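Long-range contact in nisin biosynthesis protein NisC (Lactococcus lactis subsp. lactis, PDB 2G0D), which probably acts as the zinc-dependent cyclase that closes the thioether rings of the lantibiotic nisin during its biosynthesis: residues 7-19 with 30-44. Numbering follows the deposited sequence.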
# COMPACT_ATOMS: atom_id res chain seq x y z
N ASN A 7 -11.27 22.88 -1.72
CA ASN A 7 -10.87 21.90 -0.72
C ASN A 7 -9.36 21.86 -0.41
O ASN A 7 -8.97 21.73 0.75
CB ASN A 7 -11.41 20.53 -1.11
CG ASN A 7 -12.87 20.40 -0.77
OD1 ASN A 7 -13.21 20.13 0.38
ND2 ASN A 7 -13.75 20.69 -1.74
N VAL A 8 -8.54 21.98 -1.45
CA VAL A 8 -7.11 21.98 -1.26
C VAL A 8 -6.72 23.18 -0.38
O VAL A 8 -5.94 23.05 0.57
CB VAL A 8 -6.38 21.99 -2.59
CG1 VAL A 8 -4.88 22.23 -2.39
CG2 VAL A 8 -6.61 20.66 -3.32
N GLU A 9 -7.30 24.34 -0.70
CA GLU A 9 -7.04 25.58 0.02
C GLU A 9 -7.30 25.46 1.51
O GLU A 9 -6.50 25.91 2.31
CB GLU A 9 -7.82 26.74 -0.60
CG GLU A 9 -7.14 27.29 -1.87
CD GLU A 9 -8.02 28.22 -2.69
OE1 GLU A 9 -9.19 28.47 -2.30
OE2 GLU A 9 -7.54 28.71 -3.75
N LYS A 10 -8.41 24.82 1.87
CA LYS A 10 -8.72 24.61 3.27
C LYS A 10 -7.72 23.66 3.92
O LYS A 10 -7.31 23.90 5.06
CB LYS A 10 -10.19 24.21 3.49
CG LYS A 10 -10.50 22.73 3.70
CD LYS A 10 -12.01 22.51 4.03
CE LYS A 10 -12.28 22.38 5.54
NZ LYS A 10 -13.73 22.08 5.86
N ILE A 11 -7.30 22.62 3.18
CA ILE A 11 -6.30 21.67 3.69
C ILE A 11 -4.99 22.39 3.95
O ILE A 11 -4.33 22.16 4.97
CB ILE A 11 -6.07 20.44 2.76
CG1 ILE A 11 -7.33 19.59 2.63
CG2 ILE A 11 -4.91 19.57 3.26
CD1 ILE A 11 -7.33 18.67 1.38
N ILE A 12 -4.60 23.26 3.02
CA ILE A 12 -3.38 24.03 3.21
C ILE A 12 -3.46 24.91 4.47
O ILE A 12 -2.51 24.96 5.25
CB ILE A 12 -3.02 24.89 1.97
CG1 ILE A 12 -2.70 24.01 0.75
CG2 ILE A 12 -1.80 25.79 2.29
CD1 ILE A 12 -2.79 24.74 -0.58
N ALA A 13 -4.60 25.59 4.66
CA ALA A 13 -4.86 26.41 5.87
C ALA A 13 -4.76 25.60 7.18
O ALA A 13 -4.24 26.10 8.18
CB ALA A 13 -6.23 27.10 5.77
N GLN A 14 -5.24 24.37 7.17
CA GLN A 14 -5.14 23.49 8.32
C GLN A 14 -3.68 23.18 8.63
O GLN A 14 -3.24 23.22 9.80
CB GLN A 14 -5.95 22.21 8.09
CG GLN A 14 -7.46 22.47 8.00
CD GLN A 14 -8.29 21.20 7.83
OE1 GLN A 14 -8.26 20.30 8.68
NE2 GLN A 14 -9.06 21.13 6.74
N TRP A 15 -2.91 22.90 7.58
CA TRP A 15 -1.51 22.55 7.78
C TRP A 15 -0.59 23.73 8.00
O TRP A 15 0.43 23.59 8.65
CB TRP A 15 -1.03 21.59 6.68
CG TRP A 15 -1.55 20.22 6.94
CD1 TRP A 15 -2.63 19.63 6.35
CD2 TRP A 15 -1.06 19.29 7.91
NE1 TRP A 15 -2.83 18.38 6.87
CE2 TRP A 15 -1.87 18.14 7.83
CE3 TRP A 15 0.00 19.32 8.84
CZ2 TRP A 15 -1.66 17.01 8.65
CZ3 TRP A 15 0.21 18.19 9.64
CH2 TRP A 15 -0.61 17.06 9.54
N ASP A 16 -0.94 24.89 7.46
CA ASP A 16 -0.21 26.12 7.79
C ASP A 16 -0.32 26.45 9.29
O ASP A 16 0.67 26.86 9.91
CB ASP A 16 -0.68 27.30 6.93
CG ASP A 16 -0.15 27.22 5.51
OD1 ASP A 16 0.61 26.29 5.20
OD2 ASP A 16 -0.48 28.10 4.69
N GLU A 17 -1.50 26.24 9.86
CA GLU A 17 -1.74 26.46 11.29
C GLU A 17 -1.01 25.43 12.16
O GLU A 17 -0.34 25.80 13.14
CB GLU A 17 -3.25 26.46 11.57
CG GLU A 17 -3.66 26.85 13.00
CD GLU A 17 -3.03 28.17 13.49
OE1 GLU A 17 -2.62 29.01 12.66
OE2 GLU A 17 -2.93 28.35 14.72
N ARG A 18 -1.13 24.15 11.80
CA ARG A 18 -0.49 23.06 12.52
C ARG A 18 1.03 23.17 12.58
O ARG A 18 1.62 22.89 13.62
CB ARG A 18 -0.88 21.69 11.94
CG ARG A 18 -2.20 21.14 12.48
CD ARG A 18 -2.51 19.74 11.95
NE ARG A 18 -1.76 18.69 12.64
CZ ARG A 18 -2.11 17.40 12.67
NH1 ARG A 18 -3.21 16.97 12.04
NH2 ARG A 18 -1.35 16.54 13.33
N THR A 19 1.66 23.58 11.48
CA THR A 19 3.12 23.75 11.42
C THR A 19 3.61 25.01 12.17
O THR A 19 4.76 25.06 12.62
CB THR A 19 3.64 23.78 9.98
OG1 THR A 19 2.89 24.73 9.21
CG2 THR A 19 3.52 22.39 9.34
N GLU A 30 2.23 13.72 12.52
CA GLU A 30 2.33 14.71 11.45
C GLU A 30 3.47 14.47 10.44
O GLU A 30 3.50 15.09 9.40
CB GLU A 30 2.32 16.14 12.01
CG GLU A 30 3.57 16.63 12.69
CD GLU A 30 3.35 18.00 13.35
OE1 GLU A 30 2.23 18.28 13.87
OE2 GLU A 30 4.29 18.81 13.34
N LEU A 31 4.37 13.55 10.75
CA LEU A 31 5.42 13.21 9.80
C LEU A 31 5.16 11.91 9.03
O LEU A 31 5.99 11.48 8.25
CB LEU A 31 6.79 13.18 10.47
CG LEU A 31 7.21 14.53 11.02
CD1 LEU A 31 7.30 14.43 12.53
CD2 LEU A 31 8.54 14.94 10.47
N THR A 32 4.00 11.30 9.27
CA THR A 32 3.67 10.00 8.68
C THR A 32 2.99 10.17 7.32
O THR A 32 2.26 11.13 7.09
CB THR A 32 2.71 9.19 9.59
OG1 THR A 32 1.42 9.84 9.63
CG2 THR A 32 3.27 9.06 11.02
N LEU A 33 3.22 9.22 6.42
CA LEU A 33 2.41 9.14 5.20
C LEU A 33 0.92 8.95 5.53
O LEU A 33 0.05 9.56 4.90
CB LEU A 33 2.92 8.03 4.28
CG LEU A 33 2.11 7.70 3.00
CD1 LEU A 33 1.83 8.95 2.11
CD2 LEU A 33 2.82 6.59 2.20
N SER A 34 0.64 8.13 6.55
CA SER A 34 -0.74 7.75 6.89
C SER A 34 -1.65 8.92 7.09
O SER A 34 -2.76 8.93 6.54
CB SER A 34 -0.80 6.93 8.18
OG SER A 34 -0.29 5.65 7.92
N THR A 35 -1.20 9.87 7.92
CA THR A 35 -2.05 10.97 8.41
C THR A 35 -1.41 12.36 8.32
O THR A 35 -2.07 13.36 8.57
CB THR A 35 -2.47 10.77 9.90
OG1 THR A 35 -1.28 10.66 10.69
CG2 THR A 35 -3.33 9.51 10.09
N GLY A 36 -0.13 12.43 7.99
CA GLY A 36 0.61 13.68 8.14
C GLY A 36 1.11 14.28 6.84
O GLY A 36 0.56 14.01 5.75
N LEU A 37 2.16 15.08 6.96
CA LEU A 37 2.63 15.95 5.87
C LEU A 37 3.07 15.29 4.56
O LEU A 37 2.85 15.84 3.50
CB LEU A 37 3.72 16.89 6.37
CG LEU A 37 3.16 18.04 7.22
CD1 LEU A 37 4.30 18.74 8.00
CD2 LEU A 37 2.38 19.05 6.34
N PRO A 38 3.75 14.14 4.63
CA PRO A 38 4.06 13.41 3.40
C PRO A 38 2.85 13.17 2.47
O PRO A 38 2.98 13.35 1.25
CB PRO A 38 4.65 12.10 3.94
CG PRO A 38 5.32 12.53 5.24
CD PRO A 38 4.30 13.46 5.83
N GLY A 39 1.70 12.78 3.02
CA GLY A 39 0.45 12.64 2.21
C GLY A 39 -0.02 13.96 1.61
O GLY A 39 -0.45 14.03 0.46
N ILE A 40 0.12 15.03 2.39
CA ILE A 40 -0.23 16.36 1.93
C ILE A 40 0.68 16.86 0.80
O ILE A 40 0.18 17.40 -0.19
CB ILE A 40 -0.21 17.38 3.10
CG1 ILE A 40 -1.08 16.88 4.26
CG2 ILE A 40 -0.70 18.73 2.64
CD1 ILE A 40 -2.52 16.45 3.89
N ILE A 41 1.99 16.67 0.97
CA ILE A 41 2.99 16.98 -0.05
C ILE A 41 2.65 16.24 -1.35
O ILE A 41 2.70 16.85 -2.41
CB ILE A 41 4.42 16.59 0.44
CG1 ILE A 41 4.90 17.56 1.55
CG2 ILE A 41 5.41 16.56 -0.71
CD1 ILE A 41 6.09 17.02 2.41
N LEU A 42 2.28 14.96 -1.27
CA LEU A 42 1.90 14.19 -2.49
C LEU A 42 0.69 14.74 -3.21
O LEU A 42 0.72 14.92 -4.43
CB LEU A 42 1.72 12.69 -2.22
CG LEU A 42 3.06 11.99 -1.93
CD1 LEU A 42 2.86 10.61 -1.33
CD2 LEU A 42 3.92 11.91 -3.22
N MET A 43 -0.35 15.07 -2.45
CA MET A 43 -1.57 15.61 -3.03
C MET A 43 -1.31 16.94 -3.76
O MET A 43 -1.79 17.14 -4.86
CB MET A 43 -2.64 15.81 -1.97
CG MET A 43 -3.82 16.66 -2.48
SD MET A 43 -4.79 17.43 -1.18
CE MET A 43 -3.67 18.70 -0.64
N LEU A 44 -0.54 17.82 -3.14
CA LEU A 44 -0.25 19.15 -3.69
C LEU A 44 0.66 19.06 -4.90
O LEU A 44 0.51 19.82 -5.86
CB LEU A 44 0.40 20.05 -2.63
CG LEU A 44 -0.41 20.65 -1.47
CD1 LEU A 44 0.49 21.41 -0.49
CD2 LEU A 44 -1.50 21.57 -1.97
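Two helices of the alpha toroid of this lanthionine cyclase pack here in a roughly antiparallel pair, helix 7-19 against helix 37-44, with Trp15 of the first wedged against Leu37 and Ile40 of the second. Their axes cross at -147° and come no closer than 11.6 Å, a spacing that suits large apolar side chains. The indole is broad enough to serve both neighbours: Ile40 CG1 lies over the face of the five-membered ring, 3.8 Å from its centroid in a CH-pi contact, and Leu37 CD2 approaches from the same side, offset toward the rim, 3.5 Å from Trp15 CE3. In Trp15, chi1 (-76°) sets CG beside the backbone N and chi2 (99°) turns the six-membered ring toward the start of the other helix. Gly36, the N-cap residue, has no side chain, and its CA lies 3.9 Å from Trp15 CH2. Glu30 CB meets the ring edge in plane, while Arg18 CD lies on the opposite face, toward the rim, and its guanidinium lies flat over Trp15 CH2. Arg18 NH2 and Glu30 OE1 stay 4.0 Å apart, too far for a salt bridge. Farther along, Met43 runs out extended to SD, which meets Ile11 CD1 tip to tip at 3.8 Å; the bend at chi3 then turns CE toward Val8 CG1. Leu44 CD2 is tight against Val8 CG1 at 3.5 Å and also touches Ile12. Helix 53-74 flanks this layer through Tyr63, against Ile12 and Trp15, and Lys70, which pairs with Glu30; helix 376-387 packs on Ile11 and Met43, while Thr370, in a loop, hydrogen-bonds Trp15 NE1.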